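Local coordinates for protein 2-hydroxyisobutyryl-CoA synthetase (Aquincola tertiaricarbonis, PDB 6HDY) that belongs to the ANL superfamily of AMP-binding enzymes, in which a large N-terminal portion is joined to a smaller C-terminal domain, at residues R153-G157 with M158-P162; C299-D302 with I303-E307; L362-G365 with I366-R369; E379-Y382 with P383-D387; A389-M393 with S394-G398. All coordinates share one frame; numbering follows the deposited sequence.

Contact 1 of 5, residues R153-G157 with M158-P162; sequences RIMWG and MGIRP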
# COMPACT_ATOMS: atom_id res chain seq x y z
N ARG A 153 16.40 -13.77 -2.32
CA ARG A 153 17.12 -14.90 -2.91
C ARG A 153 16.65 -15.22 -4.34
O ARG A 153 17.47 -15.30 -5.27
CB ARG A 153 16.99 -16.11 -1.98
CG ARG A 153 17.35 -17.44 -2.62
CD ARG A 153 17.40 -18.50 -1.57
NE ARG A 153 17.57 -19.83 -2.16
CZ ARG A 153 17.27 -20.96 -1.53
NH1 ARG A 153 16.83 -20.94 -0.28
NH2 ARG A 153 17.44 -22.13 -2.14
N ILE A 154 15.33 -15.39 -4.51
CA ILE A 154 14.66 -15.71 -5.77
C ILE A 154 14.72 -14.50 -6.73
O ILE A 154 14.84 -14.70 -7.93
CB ILE A 154 13.22 -16.20 -5.45
CG1 ILE A 154 13.25 -17.51 -4.64
CG2 ILE A 154 12.40 -16.37 -6.71
CD1 ILE A 154 12.02 -17.78 -3.80
N MET A 155 14.62 -13.25 -6.21
CA MET A 155 14.71 -12.04 -7.05
C MET A 155 16.14 -11.89 -7.62
O MET A 155 16.32 -11.45 -8.75
CB MET A 155 14.27 -10.80 -6.26
CG MET A 155 12.76 -10.62 -6.19
SD MET A 155 12.25 -9.34 -5.00
CE MET A 155 13.01 -7.91 -5.72
N TRP A 156 17.15 -12.30 -6.83
CA TRP A 156 18.55 -12.34 -7.24
C TRP A 156 18.65 -13.35 -8.41
O TRP A 156 19.34 -13.07 -9.40
CB TRP A 156 19.46 -12.74 -6.06
CG TRP A 156 20.90 -12.88 -6.43
CD1 TRP A 156 21.47 -13.90 -7.13
CD2 TRP A 156 21.96 -11.97 -6.12
NE1 TRP A 156 22.80 -13.64 -7.34
CE2 TRP A 156 23.14 -12.47 -6.71
CE3 TRP A 156 22.02 -10.75 -5.41
CZ2 TRP A 156 24.37 -11.83 -6.59
CZ3 TRP A 156 23.24 -10.11 -5.30
CH2 TRP A 156 24.40 -10.64 -5.90
N GLY A 157 17.91 -14.45 -8.30
CA GLY A 157 17.83 -15.48 -9.35
C GLY A 157 17.29 -14.97 -10.68
O GLY A 157 17.57 -15.57 -11.73
N MET A 158 16.52 -13.87 -10.64
CA MET A 158 15.95 -13.20 -11.81
C MET A 158 16.91 -12.14 -12.36
O MET A 158 16.59 -11.44 -13.33
CB MET A 158 14.60 -12.58 -11.48
CG MET A 158 13.59 -13.55 -10.90
SD MET A 158 12.04 -12.71 -10.49
CE MET A 158 10.93 -14.15 -10.22
N GLY A 159 18.10 -12.04 -11.75
CA GLY A 159 19.11 -11.06 -12.13
C GLY A 159 18.91 -9.68 -11.53
O GLY A 159 19.58 -8.74 -11.96
N ILE A 160 17.98 -9.54 -10.55
CA ILE A 160 17.72 -8.29 -9.83
C ILE A 160 18.83 -8.13 -8.79
O ILE A 160 19.22 -9.10 -8.14
CB ILE A 160 16.26 -8.17 -9.23
CG1 ILE A 160 15.18 -8.65 -10.23
CG2 ILE A 160 15.97 -6.72 -8.77
CD1 ILE A 160 13.76 -8.85 -9.62
N ARG A 161 19.38 -6.92 -8.67
CA ARG A 161 20.55 -6.69 -7.81
C ARG A 161 20.44 -5.57 -6.80
O ARG A 161 19.67 -4.64 -7.03
CB ARG A 161 21.77 -6.42 -8.72
CG ARG A 161 22.22 -7.61 -9.58
CD ARG A 161 22.83 -8.73 -8.74
NE ARG A 161 23.27 -9.87 -9.57
CZ ARG A 161 22.53 -10.94 -9.83
NH1 ARG A 161 21.28 -11.03 -9.38
NH2 ARG A 161 23.02 -11.91 -10.58
N PRO A 162 21.31 -5.55 -5.75
CA PRO A 162 21.32 -4.39 -4.84
C PRO A 162 21.51 -3.08 -5.62
O PRO A 162 22.28 -3.04 -6.59
CB PRO A 162 22.55 -4.66 -3.95
CG PRO A 162 22.69 -6.12 -3.95
CD PRO A 162 22.31 -6.55 -5.33
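Trp-156 and Arg-161 meet face to face where helix 141-157 ends in a Schellman motif and the chain turns off toward strand 165-168. The guanidinium lies flat on the indole, the planes only 9° apart, with CZ of Arg-161 3.7 Å from the centroid of the five-membered ring of Trp-156. Farther back along the same side chain, CD of Arg-161 rides over the six-membered ring, a CH-pi contact. A bend at chi2 (-69°) brings the arginine back over the helix end, and Pro-162 CD adds an oblique contact at Trp-156 CZ3.

Behind this stack is the turn itself. Gly-159 takes up positive phi, its N bonding to Trp-156 O at 2.8 Å, while Ile-160 N reaches Met-155 O at 3.1 Å. Met-155 O also receives Met-158 N, from the other face of its carbonyl plane. Ile-160 CD1 also packs on Met-155 CB, and Phe-248 of strand 246-249 touches both residues. Ser-31 O accepts the indole NE1, a bond that would limit rotation of the ring. Arg-161 NH1 is itself held twice, one bond going to Ile-160 O. In the other, Arg-161 NH1 meets Trp-156 O at 2.8 Å, on a lone pair in the carbonyl plane.

Contact 2 of 5, residues C299-D302 with I303-E307; sequences CWQD and IIYTE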
# COMPACT_ATOMS: atom_id res chain seq x y z
N CYS A 299 10.50 -25.04 -8.82
CA CYS A 299 9.95 -25.31 -7.50
C CYS A 299 11.12 -25.24 -6.54
O CYS A 299 11.88 -26.20 -6.47
CB CYS A 299 9.28 -26.68 -7.45
SG CYS A 299 7.94 -26.90 -8.64
N TRP A 300 11.28 -24.11 -5.83
CA TRP A 300 12.35 -23.91 -4.85
C TRP A 300 12.00 -24.73 -3.60
O TRP A 300 11.51 -24.20 -2.61
CB TRP A 300 12.53 -22.42 -4.57
CG TRP A 300 12.93 -21.62 -5.77
CD1 TRP A 300 12.19 -21.39 -6.89
CD2 TRP A 300 14.14 -20.86 -5.93
NE1 TRP A 300 12.88 -20.58 -7.76
CE2 TRP A 300 14.07 -20.22 -7.19
CE3 TRP A 300 15.27 -20.64 -5.12
CZ2 TRP A 300 15.10 -19.38 -7.67
CZ3 TRP A 300 16.29 -19.82 -5.59
CH2 TRP A 300 16.20 -19.19 -6.85
N GLN A 301 12.25 -26.05 -3.70
CA GLN A 301 11.90 -27.12 -2.77
C GLN A 301 12.35 -26.96 -1.32
O GLN A 301 11.65 -27.44 -0.42
CB GLN A 301 12.38 -28.47 -3.33
CG GLN A 301 11.64 -28.93 -4.59
CD GLN A 301 10.14 -29.11 -4.42
OE1 GLN A 301 9.37 -28.15 -4.32
NE2 GLN A 301 9.69 -30.35 -4.44
N ASP A 302 13.53 -26.35 -1.08
CA ASP A 302 14.06 -26.13 0.27
C ASP A 302 13.46 -24.89 0.96
O ASP A 302 13.79 -24.61 2.13
CB ASP A 302 15.60 -26.09 0.27
CG ASP A 302 16.15 -25.11 -0.75
OD1 ASP A 302 16.15 -25.45 -1.95
OD2 ASP A 302 16.53 -23.99 -0.34
N ILE A 303 12.60 -24.14 0.24
CA ILE A 303 11.87 -22.99 0.80
C ILE A 303 10.45 -23.48 1.19
O ILE A 303 10.06 -23.34 2.34
CB ILE A 303 11.87 -21.74 -0.15
CG1 ILE A 303 13.31 -21.17 -0.33
CG2 ILE A 303 10.90 -20.65 0.40
CD1 ILE A 303 13.52 -20.06 -1.37
N ILE A 304 9.73 -24.08 0.23
CA ILE A 304 8.41 -24.71 0.37
C ILE A 304 8.46 -25.98 -0.48
O ILE A 304 8.90 -25.93 -1.63
CB ILE A 304 7.24 -23.75 -0.07
CG1 ILE A 304 6.97 -22.68 1.00
CG2 ILE A 304 5.92 -24.52 -0.47
CD1 ILE A 304 6.14 -21.51 0.53
N TYR A 305 8.00 -27.10 0.08
CA TYR A 305 7.96 -28.38 -0.60
C TYR A 305 6.71 -28.49 -1.49
O TYR A 305 5.58 -28.59 -0.98
CB TYR A 305 8.07 -29.53 0.43
CG TYR A 305 8.02 -30.92 -0.17
CD1 TYR A 305 8.89 -31.29 -1.20
CD2 TYR A 305 7.12 -31.87 0.30
CE1 TYR A 305 8.84 -32.56 -1.76
CE2 TYR A 305 7.08 -33.15 -0.24
CZ TYR A 305 7.95 -33.50 -1.26
OH TYR A 305 7.90 -34.76 -1.79
N THR A 306 6.90 -28.40 -2.81
CA THR A 306 5.82 -28.51 -3.79
C THR A 306 5.67 -29.98 -4.24
O THR A 306 6.66 -30.64 -4.59
CB THR A 306 6.06 -27.56 -5.00
OG1 THR A 306 6.15 -26.20 -4.58
CG2 THR A 306 4.96 -27.68 -6.08
N GLU A 307 4.41 -30.45 -4.27
CA GLU A 307 4.03 -31.78 -4.75
C GLU A 307 2.97 -31.60 -5.84
O GLU A 307 1.96 -30.95 -5.60
CB GLU A 307 3.41 -32.60 -3.63
CG GLU A 307 4.29 -32.84 -2.42
CD GLU A 307 3.50 -33.45 -1.29
OE1 GLU A 307 2.84 -32.69 -0.55
OE2 GLU A 307 3.46 -34.70 -1.20
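Trp-300 and Ile-303 close the tight turn that delivers the chain into strand 304-310 of the antiparallel sheet. Ile-303 N bonds to Trp-300 O at 3.1 Å, and the backbone angles of the two intervening residues are those of a type I beta turn. Ile-304 N makes a second, weak bond to the same oxygen, and Trp-300 is also the centre of an inverse gamma turn. The side chains of Trp-300 and Ile-303 run side by side in the same direction, CB of the former 4.1 Å from CD1 of the latter.

The distinctive feature is Gln-301, whose side chain acts like a short piece of neighbouring strand. Although its CB points away from the strand, the chain is folded back at chi2 (-60°), and the amide ends beside the backbone of Thr-306. There OE1 of Gln-301 accepts Thr-306 N at 2.9 Å, and NE2 of Gln-301 donates to Thr-306 O at 3.0 Å, the latter bond lying in the carbonyl plane on a lone pair. Two nearly straight bonds thus fix the rotation of the buried amide and satisfy both backbone groups of one strand residue. Tyr-305 CD1 lies 3.5 Å from NE2 of Gln-301, the ring inclined 41° to the amide.

Around the turn, Ile-303 packs on helix 141-157, Tyr-305 on Leu-85 of helix 85-91, and Ile-304 on strand 322-329.

Contact 3 of 5, residues L362-G365 with I366-R369; sequences LPQG and IFGR. With 8LQ ([[(2~{R},3~{S},4~{R},5~{R})-5-(6-aminopurin-9-yl)-3,4-bis(oxidanyl)oxolan-2-yl]methoxy-oxidanyl-phosphoryl] (3~{S})-3-oxidanylbutanoate), chain C.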
# COMPACT_ATOMS: atom_id res chain seq x y z
N LEU A 362 7.91 -26.22 -13.59
CA LEU A 362 6.58 -26.05 -14.14
C LEU A 362 6.87 -25.32 -15.47
O LEU A 362 6.88 -24.08 -15.51
CB LEU A 362 5.67 -25.23 -13.20
CG LEU A 362 5.61 -25.67 -11.72
CD1 LEU A 362 4.65 -24.80 -10.92
CD2 LEU A 362 5.24 -27.15 -11.57
N PRO A 363 7.19 -26.09 -16.55
CA PRO A 363 7.61 -25.46 -17.83
C PRO A 363 6.64 -24.50 -18.49
O PRO A 363 7.06 -23.67 -19.32
CB PRO A 363 7.87 -26.67 -18.74
CG PRO A 363 8.08 -27.80 -17.84
CD PRO A 363 7.23 -27.56 -16.65
N GLN A 364 5.34 -24.64 -18.18
CA GLN A 364 4.27 -23.83 -18.75
C GLN A 364 3.53 -23.07 -17.65
O GLN A 364 2.40 -22.59 -17.86
CB GLN A 364 3.33 -24.73 -19.56
CG GLN A 364 3.95 -25.20 -20.88
CD GLN A 364 3.62 -26.63 -21.19
OE1 GLN A 364 2.47 -26.97 -21.51
NE2 GLN A 364 4.62 -27.49 -21.15
N GLY A 365 4.20 -22.94 -16.51
CA GLY A 365 3.68 -22.32 -15.30
C GLY A 365 2.43 -23.05 -14.85
O GLY A 365 2.33 -24.28 -14.98
N ILE A 366 1.44 -22.29 -14.41
CA ILE A 366 0.18 -22.80 -13.90
C ILE A 366 -0.92 -22.36 -14.84
O ILE A 366 -1.04 -21.17 -15.16
CB ILE A 366 0.01 -22.36 -12.40
CG1 ILE A 366 1.06 -23.09 -11.52
CG2 ILE A 366 -1.45 -22.58 -11.88
CD1 ILE A 366 1.32 -22.51 -10.21
N PHE A 367 -1.70 -23.35 -15.32
CA PHE A 367 -2.77 -23.19 -16.30
C PHE A 367 -3.99 -22.42 -15.79
O PHE A 367 -4.64 -21.71 -16.56
CB PHE A 367 -3.18 -24.56 -16.87
CG PHE A 367 -2.02 -25.44 -17.32
CD1 PHE A 367 -1.07 -24.96 -18.21
CD2 PHE A 367 -1.91 -26.74 -16.87
CE1 PHE A 367 -0.02 -25.78 -18.63
CE2 PHE A 367 -0.86 -27.56 -17.29
CZ PHE A 367 0.08 -27.07 -18.17
N GLY A 368 -4.29 -22.59 -14.52
CA GLY A 368 -5.44 -21.95 -13.89
C GLY A 368 -5.99 -22.79 -12.76
O GLY A 368 -5.43 -23.83 -12.42
N ARG A 369 -7.09 -22.32 -12.16
CA ARG A 369 -7.82 -22.97 -11.06
C ARG A 369 -8.72 -24.03 -11.69
O ARG A 369 -9.43 -23.72 -12.65
CB ARG A 369 -8.64 -21.92 -10.30
CG ARG A 369 -9.09 -22.34 -8.91
CD ARG A 369 -9.04 -21.19 -7.93
NE ARG A 369 -7.99 -21.39 -6.92
CZ ARG A 369 -7.53 -20.42 -6.13
NH1 ARG A 369 -8.01 -19.19 -6.22
NH2 ARG A 369 -6.57 -20.68 -5.24
N9 8LQ C . -1.99 -17.66 -9.41
C8 8LQ C . -1.12 -16.97 -8.64
N7 8LQ C . 0.04 -16.88 -9.28
C5 8LQ C . -0.09 -17.54 -10.45
C6 8LQ C . 0.74 -17.73 -11.50
N6 8LQ C . 1.97 -17.25 -11.43
N1 8LQ C . 0.35 -18.43 -12.59
C2 8LQ C . -0.94 -18.94 -12.68
N3 8LQ C . -1.80 -18.68 -11.62
C4 8LQ C . -1.35 -18.02 -10.52
CAA 8LQ C . 0.10 -13.56 -3.43
CAZ 8LQ C . 0.54 -14.01 -4.84
OAE 8LQ C . 0.36 -12.94 -5.77
CAL 8LQ C . -0.24 -15.24 -5.35
CAS 8LQ C . -1.75 -14.97 -5.32
OAC 8LQ C . -2.27 -14.30 -6.20
OAQ 8LQ C . -2.41 -15.46 -4.21
PBC 8LQ C . -4.01 -15.56 -4.12
OAH 8LQ C . -4.50 -14.05 -4.16
OAD 8LQ C . -4.49 -16.28 -2.93
O5' 8LQ C . -4.43 -16.34 -5.43
C5' 8LQ C . -3.79 -17.59 -5.65
C4' 8LQ C . -4.28 -18.18 -6.95
O4' 8LQ C . -3.97 -17.26 -8.04
C3' 8LQ C . -3.49 -19.39 -7.21
O3' 8LQ C . -4.09 -20.53 -6.54
C2' 8LQ C . -3.59 -19.48 -8.74
O2' 8LQ C . -4.92 -19.95 -9.17
C1' 8LQ C . -3.41 -18.02 -9.12
O HOH W 1 0.15 -20.82 -17.74
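The Phe-367 ring meets Gln-364 obliquely: CE1 of Phe-367 is 3.6 Å from CB of Gln-364, and the amide plane is inclined 55° to the ring. The same ring has a cation-pi partner in Arg-322. Two residues on, the guanidinium of Arg-369 presents a face to the ribose of 8LQ, with O2' lying 4.0 Å above its centre, while NH2 of Arg-369 comes within 2.8 Å of O3'. At the adenine, Ile-366 O approaches C2 of the base at 3.3 Å, and CB and CG2 of Ile-366 also touch that end of the ring.

These residues lie on strand 366-369, a weakly bonded strand at one edge of the antiparallel sheet, entered through a type I beta turn from Leu-362 to Gly-365. Gly-365 N closes the turn on Leu-362 O, and Gly-365 leaves it with positive phi. Leu-362 CD1 rests 4.0 Å from Ile-366 CG1, both residues buried and also touching Met-297 and Thr-346. A water donates to Gln-364 O and Ile-366 O, each at 2.9 Å, and so links the turn to the start of the strand. Asp-344 and Lys-466 are among the other residues that hydrogen-bond to 8LQ.

Contact 4 of 5, residues E379-Y382 with P383-D387; sequences ENIY and PSEID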
# COMPACT_ATOMS: atom_id res chain seq x y z
N GLU A 379 -15.67 -31.20 -24.18
CA GLU A 379 -14.30 -30.72 -24.23
C GLU A 379 -13.98 -29.76 -23.06
O GLU A 379 -14.71 -28.79 -22.85
CB GLU A 379 -14.00 -30.10 -25.61
CG GLU A 379 -12.64 -30.49 -26.18
CD GLU A 379 -12.40 -31.97 -26.41
OE1 GLU A 379 -13.25 -32.62 -27.07
OE2 GLU A 379 -11.35 -32.48 -25.96
N ASN A 380 -12.93 -30.09 -22.28
CA ASN A 380 -12.49 -29.33 -21.11
C ASN A 380 -11.64 -28.13 -21.49
O ASN A 380 -10.58 -28.29 -22.12
CB ASN A 380 -11.76 -30.24 -20.11
CG ASN A 380 -12.65 -31.24 -19.41
OD1 ASN A 380 -13.89 -31.24 -19.54
ND2 ASN A 380 -12.03 -32.12 -18.63
N ILE A 381 -12.11 -26.92 -21.14
CA ILE A 381 -11.42 -25.68 -21.51
C ILE A 381 -11.09 -24.81 -20.30
O ILE A 381 -11.97 -24.53 -19.48
CB ILE A 381 -12.23 -24.87 -22.59
CG1 ILE A 381 -12.65 -25.74 -23.80
CG2 ILE A 381 -11.48 -23.61 -23.06
CD1 ILE A 381 -13.98 -25.40 -24.33
N TYR A 382 -9.84 -24.32 -20.25
CA TYR A 382 -9.36 -23.36 -19.25
C TYR A 382 -9.39 -21.97 -19.87
O TYR A 382 -9.00 -21.84 -21.03
CB TYR A 382 -7.96 -23.74 -18.75
CG TYR A 382 -8.01 -24.74 -17.63
CD1 TYR A 382 -8.14 -26.10 -17.89
CD2 TYR A 382 -8.01 -24.33 -16.30
CE1 TYR A 382 -8.22 -27.04 -16.86
CE2 TYR A 382 -8.08 -25.26 -15.25
CZ TYR A 382 -8.19 -26.61 -15.54
OH TYR A 382 -8.28 -27.54 -14.53
N PRO A 383 -9.87 -20.92 -19.16
CA PRO A 383 -9.90 -19.57 -19.76
C PRO A 383 -8.57 -19.08 -20.35
O PRO A 383 -8.58 -18.33 -21.34
CB PRO A 383 -10.36 -18.68 -18.59
CG PRO A 383 -11.14 -19.60 -17.72
CD PRO A 383 -10.42 -20.90 -17.79
N SER A 384 -7.44 -19.55 -19.78
CA SER A 384 -6.09 -19.20 -20.22
C SER A 384 -5.77 -19.70 -21.64
O SER A 384 -4.90 -19.13 -22.30
CB SER A 384 -5.04 -19.68 -19.22
OG SER A 384 -5.02 -21.09 -19.16
N GLU A 385 -6.46 -20.78 -22.10
CA GLU A 385 -6.26 -21.35 -23.45
C GLU A 385 -6.83 -20.41 -24.52
O GLU A 385 -6.22 -20.22 -25.56
CB GLU A 385 -6.88 -22.75 -23.55
CG GLU A 385 -6.23 -23.80 -22.65
CD GLU A 385 -6.98 -25.11 -22.53
OE1 GLU A 385 -8.23 -25.08 -22.40
OE2 GLU A 385 -6.33 -26.18 -22.54
N ILE A 386 -7.98 -19.76 -24.20
CA ILE A 386 -8.66 -18.76 -25.03
C ILE A 386 -7.83 -17.48 -25.09
O ILE A 386 -7.63 -16.93 -26.17
CB ILE A 386 -10.12 -18.53 -24.52
CG1 ILE A 386 -10.98 -19.78 -24.80
CG2 ILE A 386 -10.74 -17.25 -25.12
CD1 ILE A 386 -12.13 -19.96 -23.87
N ASP A 387 -7.33 -17.03 -23.91
CA ASP A 387 -6.47 -15.85 -23.79
C ASP A 387 -5.23 -16.03 -24.64
O ASP A 387 -4.88 -15.11 -25.37
CB ASP A 387 -6.09 -15.63 -22.31
CG ASP A 387 -5.41 -14.30 -22.03
OD1 ASP A 387 -5.84 -13.28 -22.61
OD2 ASP A 387 -4.48 -14.28 -21.19
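Glu-385 reaches back to Tyr-382 at the junction of strand 379-381 with helix 383-391 in the C-terminal domain. Two bonds in opposite senses tie the pair: Glu-385 N donates to Tyr-382 O at 3.0 Å, and Tyr-382 N gives its hydrogen to OE1 of Glu-385 at 2.8 Å. The chain turns here, the helix segment running at 76° to the direction of the strand.

The close packing is on the side of Ile-381. Its CG2 branch, anti to the backbone N, touches both OE1 of Glu-385, at 3.6 Å, and CD1 of Ile-386, at 3.8 Å. Phe-374 of the paired strand and Leu-446 of helix 428-446 add to the packing round the two isoleucines. Tyr-382 CB lies 3.9 Å from CD of the adjoining Pro-383, while the ring leads away to Ile-370 and Met-373.

Solvent lies toward the other end of the strand, where Glu-379 and Asn-380 are exposed; Asn-380 turns its amide away from the helix, OD1 bonding to Thr-375. Glu-385, a partly exposed residue, sits in the first turn of the helix, where the helix dipole would probably favour its negative charge. Tyr-382 N approaches OE1 of Glu-385 on a nearly straight bond, 169° at the hydrogen, from 46° above the carboxylate plane.

Contact 5 of 5, residues A389-M393 with S394-G398; sequences ALNQM and SGYGG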
# COMPACT_ATOMS: atom_id res chain seq x y z
N ALA A 389 -4.73 -18.13 -27.33
CA ALA A 389 -5.05 -18.20 -28.76
C ALA A 389 -5.32 -16.82 -29.34
O ALA A 389 -4.79 -16.50 -30.40
CB ALA A 389 -6.24 -19.12 -29.00
N LEU A 390 -6.08 -15.98 -28.60
CA LEU A 390 -6.40 -14.62 -29.05
C LEU A 390 -5.19 -13.68 -29.09
O LEU A 390 -5.08 -12.90 -30.04
CB LEU A 390 -7.51 -14.00 -28.19
CG LEU A 390 -8.92 -14.56 -28.33
CD1 LEU A 390 -9.83 -13.82 -27.43
CD2 LEU A 390 -9.45 -14.41 -29.76
N ASN A 391 -4.30 -13.76 -28.08
CA ASN A 391 -3.11 -12.92 -27.96
C ASN A 391 -2.07 -13.22 -29.03
O ASN A 391 -1.17 -12.41 -29.24
CB ASN A 391 -2.51 -12.97 -26.52
CG ASN A 391 -3.18 -12.01 -25.57
OD1 ASN A 391 -2.81 -10.84 -25.46
ND2 ASN A 391 -4.24 -12.47 -24.89
N GLN A 392 -2.20 -14.36 -29.71
CA GLN A 392 -1.30 -14.77 -30.79
C GLN A 392 -1.79 -14.31 -32.17
O GLN A 392 -1.24 -14.71 -33.20
CB GLN A 392 -1.01 -16.28 -30.73
CG GLN A 392 0.09 -16.61 -29.74
CD GLN A 392 0.37 -18.08 -29.58
OE1 GLN A 392 -0.54 -18.89 -29.34
NE2 GLN A 392 1.64 -18.44 -29.63
N MET A 393 -2.80 -13.41 -32.17
CA MET A 393 -3.43 -12.83 -33.36
C MET A 393 -3.13 -11.32 -33.42
O MET A 393 -3.41 -10.60 -32.45
CB MET A 393 -4.95 -13.05 -33.35
CG MET A 393 -5.38 -14.49 -33.22
SD MET A 393 -7.17 -14.67 -33.47
CE MET A 393 -7.26 -14.35 -35.30
N SER A 394 -2.57 -10.86 -34.57
CA SER A 394 -2.18 -9.45 -34.80
C SER A 394 -3.36 -8.45 -34.73
O SER A 394 -3.14 -7.30 -34.32
CB SER A 394 -1.41 -9.30 -36.12
OG SER A 394 -2.08 -9.86 -37.24
N GLY A 395 -4.56 -8.90 -35.13
CA GLY A 395 -5.79 -8.11 -35.15
C GLY A 395 -6.55 -8.01 -33.84
O GLY A 395 -7.49 -7.22 -33.74
N TYR A 396 -6.15 -8.81 -32.84
CA TYR A 396 -6.78 -8.82 -31.50
C TYR A 396 -6.46 -7.52 -30.71
O TYR A 396 -5.30 -7.12 -30.63
CB TYR A 396 -6.33 -10.08 -30.76
CG TYR A 396 -6.74 -10.14 -29.30
CD1 TYR A 396 -8.07 -10.33 -28.93
CD2 TYR A 396 -5.79 -10.05 -28.29
CE1 TYR A 396 -8.45 -10.42 -27.59
CE2 TYR A 396 -6.15 -10.15 -26.94
CZ TYR A 396 -7.48 -10.34 -26.60
OH TYR A 396 -7.85 -10.39 -25.28
N GLY A 397 -7.51 -6.89 -30.17
CA GLY A 397 -7.48 -5.61 -29.46
C GLY A 397 -6.97 -5.56 -28.03
O GLY A 397 -6.83 -4.46 -27.47
N GLY A 398 -6.67 -6.72 -27.43
CA GLY A 398 -6.13 -6.76 -26.07
C GLY A 398 -7.10 -7.17 -24.98
O GLY A 398 -6.68 -7.40 -23.85
O HOH W 2 -6.02 -10.77 -23.32
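From Met-393 to Tyr-396 the backbone makes a type I beta turn, closed by Tyr-396 N on Met-393 O at 3.3 Å, just after Met-393 N has bonded back to Leu-390 O. The turn brings the Tyr-396 ring up against the helix end, its CG anti to the backbone N (chi1 172°). Leu-390 CB sits over the centre of one ring face in a CH-pi contact, 3.8 Å from the centroid, and CD1 of Leu-390 touches Tyr-396 CE1. The opposite face is covered off-centre by the backbone N of Gly-398, 3.4 Å above the plane, so the phenol is sandwiched between side chain and main chain.

This is the connection in the C-terminal domain by which helix 383-391 passes through short strand 396-397 toward strand 399-403. Helix 428-446 lies beside it, with Val-442 against Leu-390 and Phe-434 against Tyr-396. The Asn-391 amide comes obliquely to the ring, its plane turned 71°, with ND2 3.6 Å from Tyr-396 CE2; that nitrogen also bonds to Asp-387 O. A water in the ring plane at the edge joins Asn-391 ND2, at 2.9 Å, to Tyr-396 OH, at 2.7 Å. His-400 ND1 is a second hydrogen-bond partner of the phenol oxygen.

Contacts 1, 2 and 3 are buried, though Gln-364 of contact 3 is exposed. Contacts 1 and 2 lie in the large N-terminal part; a salt bridge joins them directly, Arg-153 NH2 to Asp-302 OD2 at 2.7 Å, with Ile-154 packed on Ile-303. Contacts 2 and 3 reach the same antiparallel sheet and meet through Cys-299 and Leu-362, but contact 3 alone includes pocket residues of 8LQ. Contacts 4 and 5 are only partly buried and use the two ends of helix 383-391. Phe-367 O and Ser-384 OG link contact 3 to contact 4. The chemistry differs accordingly: cation-pi stacking in contact 1, amide-to-backbone pairing in contact 2, carboxylate-to-backbone bonding in contact 4, and water bridges in contacts 3 and 5.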